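Local coordinates for hypothetical 39.9 kDa protein (Saccharomyces cerevisiae, PDB 2GA8) that acts as an ATP-dependent P-loop kinase that could take part in assembly of the endoplasmic reticulum membrane, at residues I297-H310 against I319-N333. Numbering follows the deposited sequence.
With SO4 (sulfate ion), chain F; SO4 (sulfate ion), chain G; SO4 (sulfate ion), chain H.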
loop_
_atom_site.group_PDB
_atom_site.type_symbol
_atom_site.label_atom_id
_atom_site.label_comp_id
_atom_site.label_asym_id
_atom_site.label_seq_id
_atom_site.Cartn_x
_atom_site.Cartn_y
_atom_site.Cartn_z
ATOM N N ILE A 297 -11.875 -7.611 14.690
ATOM C CA ILE A 297 -13.271 -7.410 14.326
ATOM C C ILE A 297 -14.342 -7.927 15.275
ATOM O O ILE A 297 -14.100 -8.789 16.120
ATOM C CB ILE A 297 -13.577 -8.037 12.942
ATOM C CG1 ILE A 297 -13.494 -9.564 13.036
ATOM C CG2 ILE A 297 -12.597 -7.522 11.903
ATOM C CD1 ILE A 297 -13.935 -10.290 11.775
ATOM N N ASP A 298 -15.529 -7.352 15.113
ATOM C CA ASP A 298 -16.724 -7.744 15.845
ATOM C C ASP A 298 -17.278 -8.717 14.812
ATOM O O ASP A 298 -17.733 -8.301 13.745
ATOM C CB ASP A 298 -17.661 -6.544 16.008
ATOM C CG ASP A 298 -19.008 -6.925 16.591
ATOM O OD1 ASP A 298 -19.664 -7.840 16.043
ATOM O OD2 ASP A 298 -19.419 -6.300 17.592
ATOM N N TYR A 299 -17.206 -10.009 15.109
ATOM C CA TYR A 299 -17.653 -11.028 14.171
ATOM C C TYR A 299 -19.024 -10.789 13.541
ATOM O O TYR A 299 -19.144 -10.694 12.321
ATOM C CB TYR A 299 -17.652 -12.402 14.837
ATOM C CG TYR A 299 -17.687 -13.544 13.846
ATOM C CD1 TYR A 299 -16.514 -14.009 13.256
ATOM C CD2 TYR A 299 -18.892 -14.152 13.487
ATOM C CE1 TYR A 299 -16.533 -15.052 12.338
ATOM C CE2 TYR A 299 -18.922 -15.197 12.561
ATOM C CZ TYR A 299 -17.735 -15.642 11.998
ATOM O OH TYR A 299 -17.740 -16.696 11.111
ATOM N N GLU A 300 -20.055 -10.706 14.373
ATOM C CA GLU A 300 -21.412 -10.508 13.877
ATOM C C GLU A 300 -21.594 -9.306 12.958
ATOM O O GLU A 300 -22.168 -9.433 11.874
ATOM C CB GLU A 300 -22.390 -10.410 15.052
ATOM C CG GLU A 300 -22.865 -11.761 15.562
ATOM C CD GLU A 300 -23.773 -12.468 14.570
ATOM O OE1 GLU A 300 -24.214 -13.603 14.860
ATOM O OE2 GLU A 300 -24.050 -11.889 13.498
ATOM N N ALA A 301 -21.117 -8.144 13.391
ATOM C CA ALA A 301 -21.248 -6.929 12.595
ATOM C C ALA A 301 -20.473 -7.030 11.286
ATOM O O ALA A 301 -20.916 -6.538 10.249
ATOM C CB ALA A 301 -20.766 -5.728 13.392
ATOM N N THR A 302 -19.308 -7.663 11.335
ATOM C CA THR A 302 -18.501 -7.799 10.138
ATOM C C THR A 302 -19.128 -8.821 9.200
ATOM O O THR A 302 -19.128 -8.643 7.982
ATOM C CB THR A 302 -17.068 -8.226 10.488
ATOM O OG1 THR A 302 -16.502 -7.270 11.392
ATOM C CG2 THR A 302 -16.214 -8.287 9.228
ATOM N N GLU A 303 -19.672 -9.891 9.771
ATOM C CA GLU A 303 -20.315 -10.924 8.972
ATOM C C GLU A 303 -21.454 -10.297 8.178
ATOM O O GLU A 303 -21.617 -10.556 6.985
ATOM C CB GLU A 303 -20.876 -12.015 9.877
ATOM C CG GLU A 303 -21.569 -13.133 9.133
ATOM C CD GLU A 303 -22.242 -14.103 10.075
ATOM O OE1 GLU A 303 -23.259 -13.723 10.690
ATOM O OE2 GLU A 303 -21.747 -15.238 10.209
ATOM N N GLU A 304 -22.242 -9.463 8.851
ATOM C CA GLU A 304 -23.368 -8.806 8.207
ATOM C C GLU A 304 -22.887 -7.840 7.137
ATOM O O GLU A 304 -23.457 -7.774 6.049
ATOM C CB GLU A 304 -24.207 -8.039 9.232
ATOM C CG GLU A 304 -25.408 -7.337 8.606
ATOM C CD GLU A 304 -26.092 -6.384 9.560
ATOM O OE1 GLU A 304 -25.456 -5.386 9.961
ATOM O OE2 GLU A 304 -27.263 -6.632 9.910
ATOM N N ARG A 305 -21.836 -7.091 7.457
ATOM C CA ARG A 305 -21.278 -6.120 6.526
ATOM C C ARG A 305 -20.807 -6.780 5.233
ATOM O O ARG A 305 -21.125 -6.311 4.139
ATOM C CB ARG A 305 -20.120 -5.365 7.194
ATOM C CG ARG A 305 -19.543 -4.226 6.366
ATOM C CD ARG A 305 -18.556 -3.375 7.164
ATOM N NE ARG A 305 -19.192 -2.675 8.279
ATOM C CZ ARG A 305 -19.379 -3.190 9.491
ATOM N NH1 ARG A 305 -18.974 -4.424 9.766
ATOM N NH2 ARG A 305 -19.983 -2.473 10.432
ATOM N N VAL A 306 -20.054 -7.870 5.357
ATOM C CA VAL A 306 -19.549 -8.579 4.191
ATOM C C VAL A 306 -20.678 -9.282 3.442
ATOM O O VAL A 306 -20.699 -9.303 2.211
ATOM C CB VAL A 306 -18.468 -9.612 4.594
ATOM C CG1 VAL A 306 -18.053 -10.446 3.391
ATOM C CG2 VAL A 306 -17.254 -8.884 5.158
ATOM N N ALA A 307 -21.619 -9.856 4.181
ATOM C CA ALA A 307 -22.740 -10.536 3.541
ATOM C C ALA A 307 -23.474 -9.526 2.665
ATOM O O ALA A 307 -23.845 -9.826 1.530
ATOM C CB ALA A 307 -23.679 -11.106 4.589
ATOM N N LYS A 308 -23.672 -8.321 3.191
ATOM C CA LYS A 308 -24.356 -7.272 2.439
ATOM C C LYS A 308 -23.588 -6.870 1.189
ATOM O O LYS A 308 -24.188 -6.603 0.148
ATOM C CB LYS A 308 -24.575 -6.038 3.308
ATOM C CG LYS A 308 -25.635 -6.188 4.374
ATOM C CD LYS A 308 -25.868 -4.838 5.027
ATOM C CE LYS A 308 -26.983 -4.873 6.045
ATOM N NZ LYS A 308 -27.152 -3.521 6.645
ATOM N N ARG A 309 -22.262 -6.809 1.285
ATOM C CA ARG A 309 -21.457 -6.443 0.122
ATOM C C ARG A 309 -21.637 -7.471 -0.984
ATOM O O ARG A 309 -21.767 -7.120 -2.157
ATOM C CB ARG A 309 -19.976 -6.352 0.490
ATOM C CG ARG A 309 -19.638 -5.192 1.393
ATOM C CD ARG A 309 -18.135 -5.120 1.617
ATOM N NE ARG A 309 -17.778 -4.027 2.512
ATOM C CZ ARG A 309 -16.539 -3.769 2.915
ATOM N NH1 ARG A 309 -15.534 -4.529 2.499
ATOM N NH2 ARG A 309 -16.307 -2.752 3.732
ATOM N N HIS A 310 -21.646 -8.745 -0.609
ATOM C CA HIS A 310 -21.821 -9.810 -1.585
ATOM C C HIS A 310 -23.196 -9.736 -2.227
ATOM O O HIS A 310 -23.345 -10.009 -3.416
ATOM C CB HIS A 310 -21.632 -11.179 -0.931
ATOM C CG HIS A 310 -20.201 -11.523 -0.662
ATOM N ND1 HIS A 310 -19.377 -10.730 0.106
ATOM C CD2 HIS A 310 -19.444 -12.567 -1.072
ATOM C CE1 HIS A 310 -18.173 -11.269 0.155
ATOM N NE2 HIS A 310 -18.186 -12.385 -0.551
ATOM N N ILE A 319 -29.089 -12.478 1.767
ATOM C CA ILE A 319 -28.130 -12.184 2.822
ATOM C C ILE A 319 -27.677 -13.472 3.524
ATOM O O ILE A 319 -26.528 -13.577 3.937
ATOM C CB ILE A 319 -28.719 -11.196 3.871
ATOM C CG1 ILE A 319 -27.614 -10.719 4.813
ATOM C CG2 ILE A 319 -29.832 -11.848 4.668
ATOM C CD1 ILE A 319 -26.665 -9.738 4.171
ATOM N N ALA A 320 -28.572 -14.452 3.645
ATOM C CA ALA A 320 -28.224 -15.716 4.298
ATOM C C ALA A 320 -27.083 -16.404 3.555
ATOM O O ALA A 320 -26.137 -16.915 4.167
ATOM C CB ALA A 320 -29.444 -16.640 4.352
ATOM N N GLU A 321 -27.178 -16.409 2.233
ATOM C CA GLU A 321 -26.153 -17.013 1.397
ATOM C C GLU A 321 -24.838 -16.263 1.588
ATOM O O GLU A 321 -23.761 -16.861 1.549
ATOM C CB GLU A 321 -26.598 -16.980 -0.065
ATOM C CG GLU A 321 -27.685 -18.008 -0.372
ATOM C CD GLU A 321 -28.399 -17.755 -1.684
ATOM O OE1 GLU A 321 -27.844 -17.045 -2.548
ATOM O OE2 GLU A 321 -29.519 -18.281 -1.854
ATOM N N GLY A 322 -24.938 -14.954 1.802
ATOM C CA GLY A 322 -23.754 -14.141 2.022
ATOM C C GLY A 322 -23.108 -14.463 3.361
ATOM O O GLY A 322 -21.881 -14.528 3.468
ATOM N N ARG A 323 -23.930 -14.650 4.392
ATOM C CA ARG A 323 -23.424 -14.977 5.723
ATOM C C ARG A 323 -22.746 -16.346 5.682
ATOM O O ARG A 323 -21.709 -16.560 6.317
ATOM C CB ARG A 323 -24.569 -15.002 6.747
ATOM C CG ARG A 323 -25.235 -13.653 7.018
ATOM C CD ARG A 323 -26.432 -13.812 7.967
ATOM N NE ARG A 323 -27.144 -12.556 8.216
ATOM C CZ ARG A 323 -26.671 -11.556 8.955
ATOM N NH1 ARG A 323 -25.479 -11.655 9.530
ATOM N NH2 ARG A 323 -27.389 -10.451 9.123
ATOM N N GLU A 324 -23.336 -17.270 4.930
ATOM C CA GLU A 324 -22.788 -18.616 4.803
ATOM C C GLU A 324 -21.408 -18.584 4.158
ATOM O O GLU A 324 -20.494 -19.272 4.607
ATOM C CB GLU A 324 -23.720 -19.499 3.972
ATOM C CG GLU A 324 -23.131 -20.861 3.605
ATOM C CD GLU A 324 -22.778 -21.702 4.819
ATOM O OE1 GLU A 324 -23.699 -22.060 5.585
ATOM O OE2 GLU A 324 -21.580 -22.009 5.010
ATOM N N LYS A 325 -21.263 -17.791 3.100
ATOM C CA LYS A 325 -19.980 -17.678 2.414
ATOM C C LYS A 325 -18.938 -17.105 3.368
ATOM O O LYS A 325 -17.779 -17.516 3.360
ATOM C CB LYS A 325 -20.104 -16.779 1.181
ATOM C CG LYS A 325 -18.788 -16.589 0.443
ATOM C CD LYS A 325 -18.943 -15.761 -0.816
ATOM C CE LYS A 325 -17.596 -15.563 -1.499
ATOM N NZ LYS A 325 -17.711 -14.764 -2.748
ATOM N N PHE A 326 -19.358 -16.148 4.186
ATOM C CA PHE A 326 -18.467 -15.520 5.151
ATOM C C PHE A 326 -17.979 -16.554 6.163
ATOM O O PHE A 326 -16.786 -16.661 6.432
ATOM C CB PHE A 326 -19.201 -14.400 5.888
ATOM C CG PHE A 326 -18.353 -13.670 6.892
ATOM C CD1 PHE A 326 -17.496 -12.648 6.489
ATOM C CD2 PHE A 326 -18.429 -13.988 8.248
ATOM C CE1 PHE A 326 -16.734 -11.955 7.418
ATOM C CE2 PHE A 326 -17.669 -13.303 9.186
ATOM C CZ PHE A 326 -16.820 -12.281 8.773
ATOM N N ARG A 327 -18.914 -17.315 6.723
ATOM C CA ARG A 327 -18.570 -18.319 7.722
ATOM C C ARG A 327 -17.675 -19.444 7.213
ATOM O O ARG A 327 -16.798 -19.915 7.941
ATOM C CB ARG A 327 -19.843 -18.929 8.316
ATOM C CG ARG A 327 -20.754 -17.932 9.014
ATOM C CD ARG A 327 -21.834 -18.666 9.797
ATOM N NE ARG A 327 -22.613 -19.572 8.955
ATOM C CZ ARG A 327 -23.808 -19.281 8.446
ATOM N NH1 ARG A 327 -24.368 -18.104 8.694
ATOM N NH2 ARG A 327 -24.441 -20.167 7.690
ATOM N N SER A 328 -17.890 -19.873 5.973
ATOM C CA SER A 328 -17.116 -20.973 5.407
ATOM C C SER A 328 -15.810 -20.594 4.714
ATOM O O SER A 328 -14.969 -21.458 4.474
ATOM C CB SER A 328 -17.981 -21.772 4.429
ATOM O OG SER A 328 -18.363 -20.986 3.317
ATOM N N ASN A 329 -15.639 -19.315 4.389
ATOM C CA ASN A 329 -14.423 -18.867 3.711
ATOM C C ASN A 329 -13.478 -18.152 4.673
ATOM O O ASN A 329 -13.730 -17.014 5.066
ATOM C CB ASN A 329 -14.783 -17.922 2.565
ATOM C CG ASN A 329 -13.619 -17.683 1.628
ATOM O OD1 ASN A 329 -12.459 -17.700 2.041
ATOM N ND2 ASN A 329 -13.924 -17.446 0.357
ATOM N N ASP A 330 -12.378 -18.805 5.039
ATOM C CA ASP A 330 -11.442 -18.194 5.974
ATOM C C ASP A 330 -10.716 -16.958 5.444
ATOM O O ASP A 330 -10.062 -16.245 6.208
ATOM C CB ASP A 330 -10.439 -19.236 6.481
ATOM C CG ASP A 330 -11.102 -20.310 7.327
ATOM O OD1 ASP A 330 -12.223 -20.065 7.829
ATOM O OD2 ASP A 330 -10.502 -21.390 7.503
ATOM N N LEU A 331 -10.837 -16.694 4.146
ATOM C CA LEU A 331 -10.214 -15.505 3.563
ATOM C C LEU A 331 -11.133 -14.317 3.843
ATOM O O LEU A 331 -10.706 -13.160 3.827
ATOM C CB LEU A 331 -10.044 -15.665 2.051
ATOM C CG LEU A 331 -9.067 -16.715 1.528
ATOM C CD1 LEU A 331 -9.203 -16.812 0.013
ATOM C CD2 LEU A 331 -7.642 -16.349 1.927
ATOM N N LEU A 332 -12.404 -14.621 4.100
ATOM C CA LEU A 332 -13.407 -13.602 4.379
ATOM C C LEU A 332 -13.620 -13.326 5.862
ATOM O O LEU A 332 -13.749 -12.170 6.262
ATOM C CB LEU A 332 -14.756 -13.996 3.758
ATOM C CG LEU A 332 -14.895 -14.003 2.235
ATOM C CD1 LEU A 332 -16.298 -14.471 1.861
ATOM C CD2 LEU A 332 -14.635 -12.606 1.677
ATOM N N ASN A 333 -13.654 -14.379 6.676
ATOM C CA ASN A 333 -13.890 -14.214 8.109
ATOM C C ASN A 333 -12.652 -13.812 8.905
ATOM O O ASN A 333 -12.736 -13.569 10.109
ATOM C CB ASN A 333 -14.508 -15.486 8.709
ATOM C CG ASN A 333 -13.656 -16.724 8.478
ATOM O OD1 ASN A 333 -12.441 -16.696 8.647
ATOM N ND2 ASN A 333 -14.302 -17.822 8.105
HETATM S S SO4 F . -19.303 -0.929 3.724
HETATM O O1 SO4 F . -19.693 -2.306 3.373
HETATM O O2 SO4 F . -18.941 -0.195 2.496
HETATM O O3 SO4 F . -20.432 -0.252 4.392
HETATM O O4 SO4 F . -18.144 -0.959 4.637
HETATM S S SO4 G . -12.490 -3.076 4.541
HETATM O O1 SO4 G . -12.854 -4.093 3.530
HETATM O O2 SO4 G . -11.770 -1.969 3.883
HETATM O O3 SO4 G . -13.713 -2.582 5.197
HETATM O O4 SO4 G . -11.622 -3.699 5.560
HETATM S S SO4 H . -28.161 -17.798 9.025
HETATM O O1 SO4 H . -28.626 -18.777 8.025
HETATM O O2 SO4 H . -27.013 -17.046 8.481
HETATM O O3 SO4 H . -29.253 -16.858 9.341
HETATM O O4 SO4 H . -27.748 -18.505 10.253
#
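Phe326 packs against Glu303 and Tyr299 in a pair of consecutive, steeply crossed helices after strand 290-296 of the parallel P-loop kinase sheet, probably the counterpart of the LID of related kinases. Helices 299-310 and 319-328 approach to 7.8 Å between axes, at 119°; Gly322 permits this, its CA lying 4.0 Å from Ala307 CA, where any CB would run into Ala307 O, and Ile319 CD1 packs on Ala307 CB. With CG anti to the backbone N (chi1 -179°), the Phe326 ring enters a hole between Tyr299, Thr302, Glu303 and Val306. Glu303 CA sits 3.6 Å from the ring centroid, a CH-pi contact over one face, and Asn333 CA covers the opposite face. The ring's edge meets the Tyr299 face in a T-shaped pair, planes 64° apart, while Val306 CB reaches Phe326 CD1 at 3.7 Å. Were Phe326 exchanged for an alanine, the space between Glu303 and Asn333 would probably be left unfilled and the Tyr299 face would lose its edge-on partner. The aliphatic stem of Arg323 crosses Ala307, and Arg323 NH1 gives Glu303 OE1 a bent bond (3.2 Å) on the carboxylate's anti side; Glu304 OE2 adds a long salt bridge to Arg323 NH2. Arg309 grips two sulfates, and sulfate is also bound by P-loop amides and Lys37, consistent with a phosphate site. Between the helices, the fit at Gly322 and the Phe326 knob combine with the Glu303-Arg323 ion pair, whose bent, fairly long bond supplements the packing.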